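Local coordinates for anopheles Plasmodium-responsive Leucine-rich repeat protein 1B (Anopheles gambiae, PDB 4XGO) that probably serves mosquito immunity against Plasmodium, its leucine-rich repeat domain belonging to a longer coiled-coil protein thought to interact with the related protein LRIM1, at residues Leu279-Ile284 against Leu300-Trp305. Residues are numbered along the deposited sequence; the frame is centred on the assembly and turned at random.
Sequences LDHNSI and LSHNDW
The conserved asparagine of the leucine-rich repeat consensus, L-x-x-N-x-(I/W), occurs here in consecutive coils as N282 and N303, and N303 plugs into the earlier turn. N303 ND2 gives one hydrogen to L279 O (3.0 Å, nearly straight at 176°) and the other to L300 O of its own turn, while N303 OD1 accepts from I284 N at 3.0 Å. With CG anti to the carbonyl carbon (chi1 -84°), the amide lies between the two turns; asparagine suits because one flat group donates twice and accepts. N282 ND2 reaches L279 O from the opposite face, N282 OD1 turning back to L261 N. Main-chain bonds, among them H281 N to S301 O at 2.9 Å, join the coils. Towards the surface the imidazoles of H281 and H302 form an offset stack, planes 7° apart; H281 ND1 donates, close to its ring plane, to D280 OD2, which with stacking on H302 and H258 limits the ring's rotation. A water bridges S283 OG and D304 OD2, whereas D304 OD1 pairs with K330. Leucine, isoleucine and tryptophan suit the apolar core: L279 CD1 meets L300 CD2 at 4.1 Å, I284 CG2 lies 3.6 Å from W305 CZ3, and W305 NE1 bonds L300 O. Asparagines bonding main-chain groups coil after coil are the hallmark of the leucine-rich repeat solenoid.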
loop_
_atom_site.group_PDB
_atom_site.type_symbol
_atom_site.label_atom_id
_atom_site.label_comp_id
_atom_site.label_asym_id
_atom_site.label_seq_id
_atom_site.Cartn_x
_atom_site.Cartn_y
_atom_site.Cartn_z
ATOM N N LEU A 279 19.933 21.902 16.386
ATOM C CA LEU A 279 20.573 22.879 15.491
ATOM C C LEU A 279 21.418 22.250 14.409
ATOM O O LEU A 279 22.071 22.962 13.617
ATOM C CB LEU A 279 21.442 23.841 16.294
ATOM C CG LEU A 279 20.744 24.634 17.380
ATOM C CD1 LEU A 279 21.768 25.461 18.125
ATOM C CD2 LEU A 279 19.634 25.494 16.786
ATOM N N ASP A 280 21.425 20.920 14.347
ATOM C CA ASP A 280 22.290 20.235 13.411
ATOM C C ASP A 280 21.904 20.561 11.965
ATOM O O ASP A 280 20.748 20.868 11.662
ATOM C CB ASP A 280 22.284 18.704 13.657
ATOM C CG ASP A 280 20.924 18.099 13.439
ATOM O OD1 ASP A 280 20.102 18.122 14.369
ATOM O OD2 ASP A 280 20.648 17.652 12.299
ATOM N N HIS A 281 22.888 20.449 11.082
ATOM C CA HIS A 281 22.726 20.660 9.647
ATOM C C HIS A 281 22.283 22.094 9.307
ATOM O O HIS A 281 21.181 22.342 8.818
ATOM C CB HIS A 281 21.783 19.599 9.037
ATOM C CG HIS A 281 22.358 18.223 9.043
ATOM N ND1 HIS A 281 22.236 17.369 10.116
ATOM C CD2 HIS A 281 23.091 17.562 8.116
ATOM C CE1 HIS A 281 22.838 16.225 9.836
ATOM N NE2 HIS A 281 23.387 16.327 8.640
ATOM N N ASN A 282 23.168 23.032 9.607
ATOM C CA ASN A 282 22.971 24.445 9.283
ATOM C C ASN A 282 24.364 25.015 8.945
ATOM O O ASN A 282 25.271 24.248 8.605
ATOM C CB ASN A 282 22.291 25.148 10.456
ATOM C CG ASN A 282 20.794 24.946 10.481
ATOM O OD1 ASN A 282 20.097 25.475 9.628
ATOM N ND2 ASN A 282 20.276 24.232 11.499
ATOM N N SER A 283 24.534 26.335 9.010
ATOM C CA SER A 283 25.814 26.972 8.730
ATOM C C SER A 283 26.180 27.880 9.908
ATOM O O SER A 283 26.724 28.951 9.729
ATOM C CB SER A 283 25.713 27.751 7.428
ATOM O OG SER A 283 25.465 26.888 6.320
ATOM N N ILE A 284 25.874 27.432 11.118
ATOM C CA ILE A 284 26.015 28.282 12.299
ATOM C C ILE A 284 27.499 28.383 12.689
ATOM O O ILE A 284 28.218 27.396 12.683
ATOM C CB ILE A 284 25.180 27.758 13.469
ATOM C CG1 ILE A 284 23.701 27.814 13.085
ATOM C CG2 ILE A 284 25.399 28.602 14.720
ATOM C CD1 ILE A 284 22.831 26.917 13.943
ATOM N N LEU A 300 24.248 19.670 17.413
ATOM C CA LEU A 300 25.123 20.742 16.916
ATOM C C LEU A 300 25.945 20.386 15.675
ATOM O O LEU A 300 26.655 21.251 15.139
ATOM C CB LEU A 300 26.111 21.120 18.028
ATOM C CG LEU A 300 25.527 21.603 19.346
ATOM C CD1 LEU A 300 26.640 21.786 20.359
ATOM C CD2 LEU A 300 24.738 22.891 19.142
ATOM N N SER A 301 25.869 19.144 15.206
ATOM C CA SER A 301 26.776 18.696 14.155
ATOM C C SER A 301 26.415 19.309 12.809
ATOM O O SER A 301 25.319 19.880 12.643
ATOM C CB SER A 301 26.810 17.159 14.038
ATOM O OG SER A 301 25.548 16.656 13.644
ATOM N N HIS A 302 27.356 19.214 11.865
ATOM C CA HIS A 302 27.181 19.715 10.510
ATOM C C HIS A 302 26.823 21.202 10.503
ATOM O O HIS A 302 25.773 21.603 9.978
ATOM C CB HIS A 302 26.139 18.888 9.771
ATOM C CG HIS A 302 26.551 17.463 9.620
ATOM N ND1 HIS A 302 27.193 17.000 8.490
ATOM C CD2 HIS A 302 26.490 16.419 10.477
ATOM C CE1 HIS A 302 27.471 15.716 8.642
ATOM N NE2 HIS A 302 27.053 15.341 9.837
ATOM N N ASN A 303 27.703 21.979 11.141
ATOM C CA ASN A 303 27.629 23.429 11.128
ATOM C C ASN A 303 28.975 23.998 10.691
ATOM O O ASN A 303 29.684 23.337 9.927
ATOM C CB ASN A 303 27.124 23.953 12.474
ATOM C CG ASN A 303 25.599 23.943 12.554
ATOM O OD1 ASN A 303 24.934 24.736 11.892
ATOM N ND2 ASN A 303 25.043 23.033 13.331
ATOM N N ASP A 304 29.300 25.228 11.095
ATOM C CA ASP A 304 30.570 25.862 10.728
ATOM C C ASP A 304 31.171 26.567 11.936
ATOM O O ASP A 304 31.508 27.753 11.882
ATOM C CB ASP A 304 30.344 26.859 9.595
ATOM C CG ASP A 304 30.015 26.181 8.292
ATOM O OD1 ASP A 304 30.944 25.636 7.647
ATOM O OD2 ASP A 304 28.828 26.187 7.905
ATOM N N TRP A 305 31.338 25.818 13.019
ATOM C CA TRP A 305 31.605 26.396 14.345
ATOM C C TRP A 305 32.939 27.101 14.480
ATOM O O TRP A 305 33.976 26.597 14.045
ATOM C CB TRP A 305 31.592 25.310 15.445
ATOM C CG TRP A 305 30.281 24.703 15.629
ATOM C CD1 TRP A 305 29.904 23.426 15.309
ATOM C CD2 TRP A 305 29.119 25.347 16.145
ATOM N NE1 TRP A 305 28.581 23.239 15.608
ATOM C CE2 TRP A 305 28.072 24.402 16.120
ATOM C CE3 TRP A 305 28.860 26.629 16.633
ATOM C CZ2 TRP A 305 26.777 24.712 16.536
ATOM C CZ3 TRP A 305 27.570 26.931 17.051
ATOM C CH2 TRP A 305 26.562 25.978 17.028
HETATM O O HOH W 1 27.921 25.400 5.461
#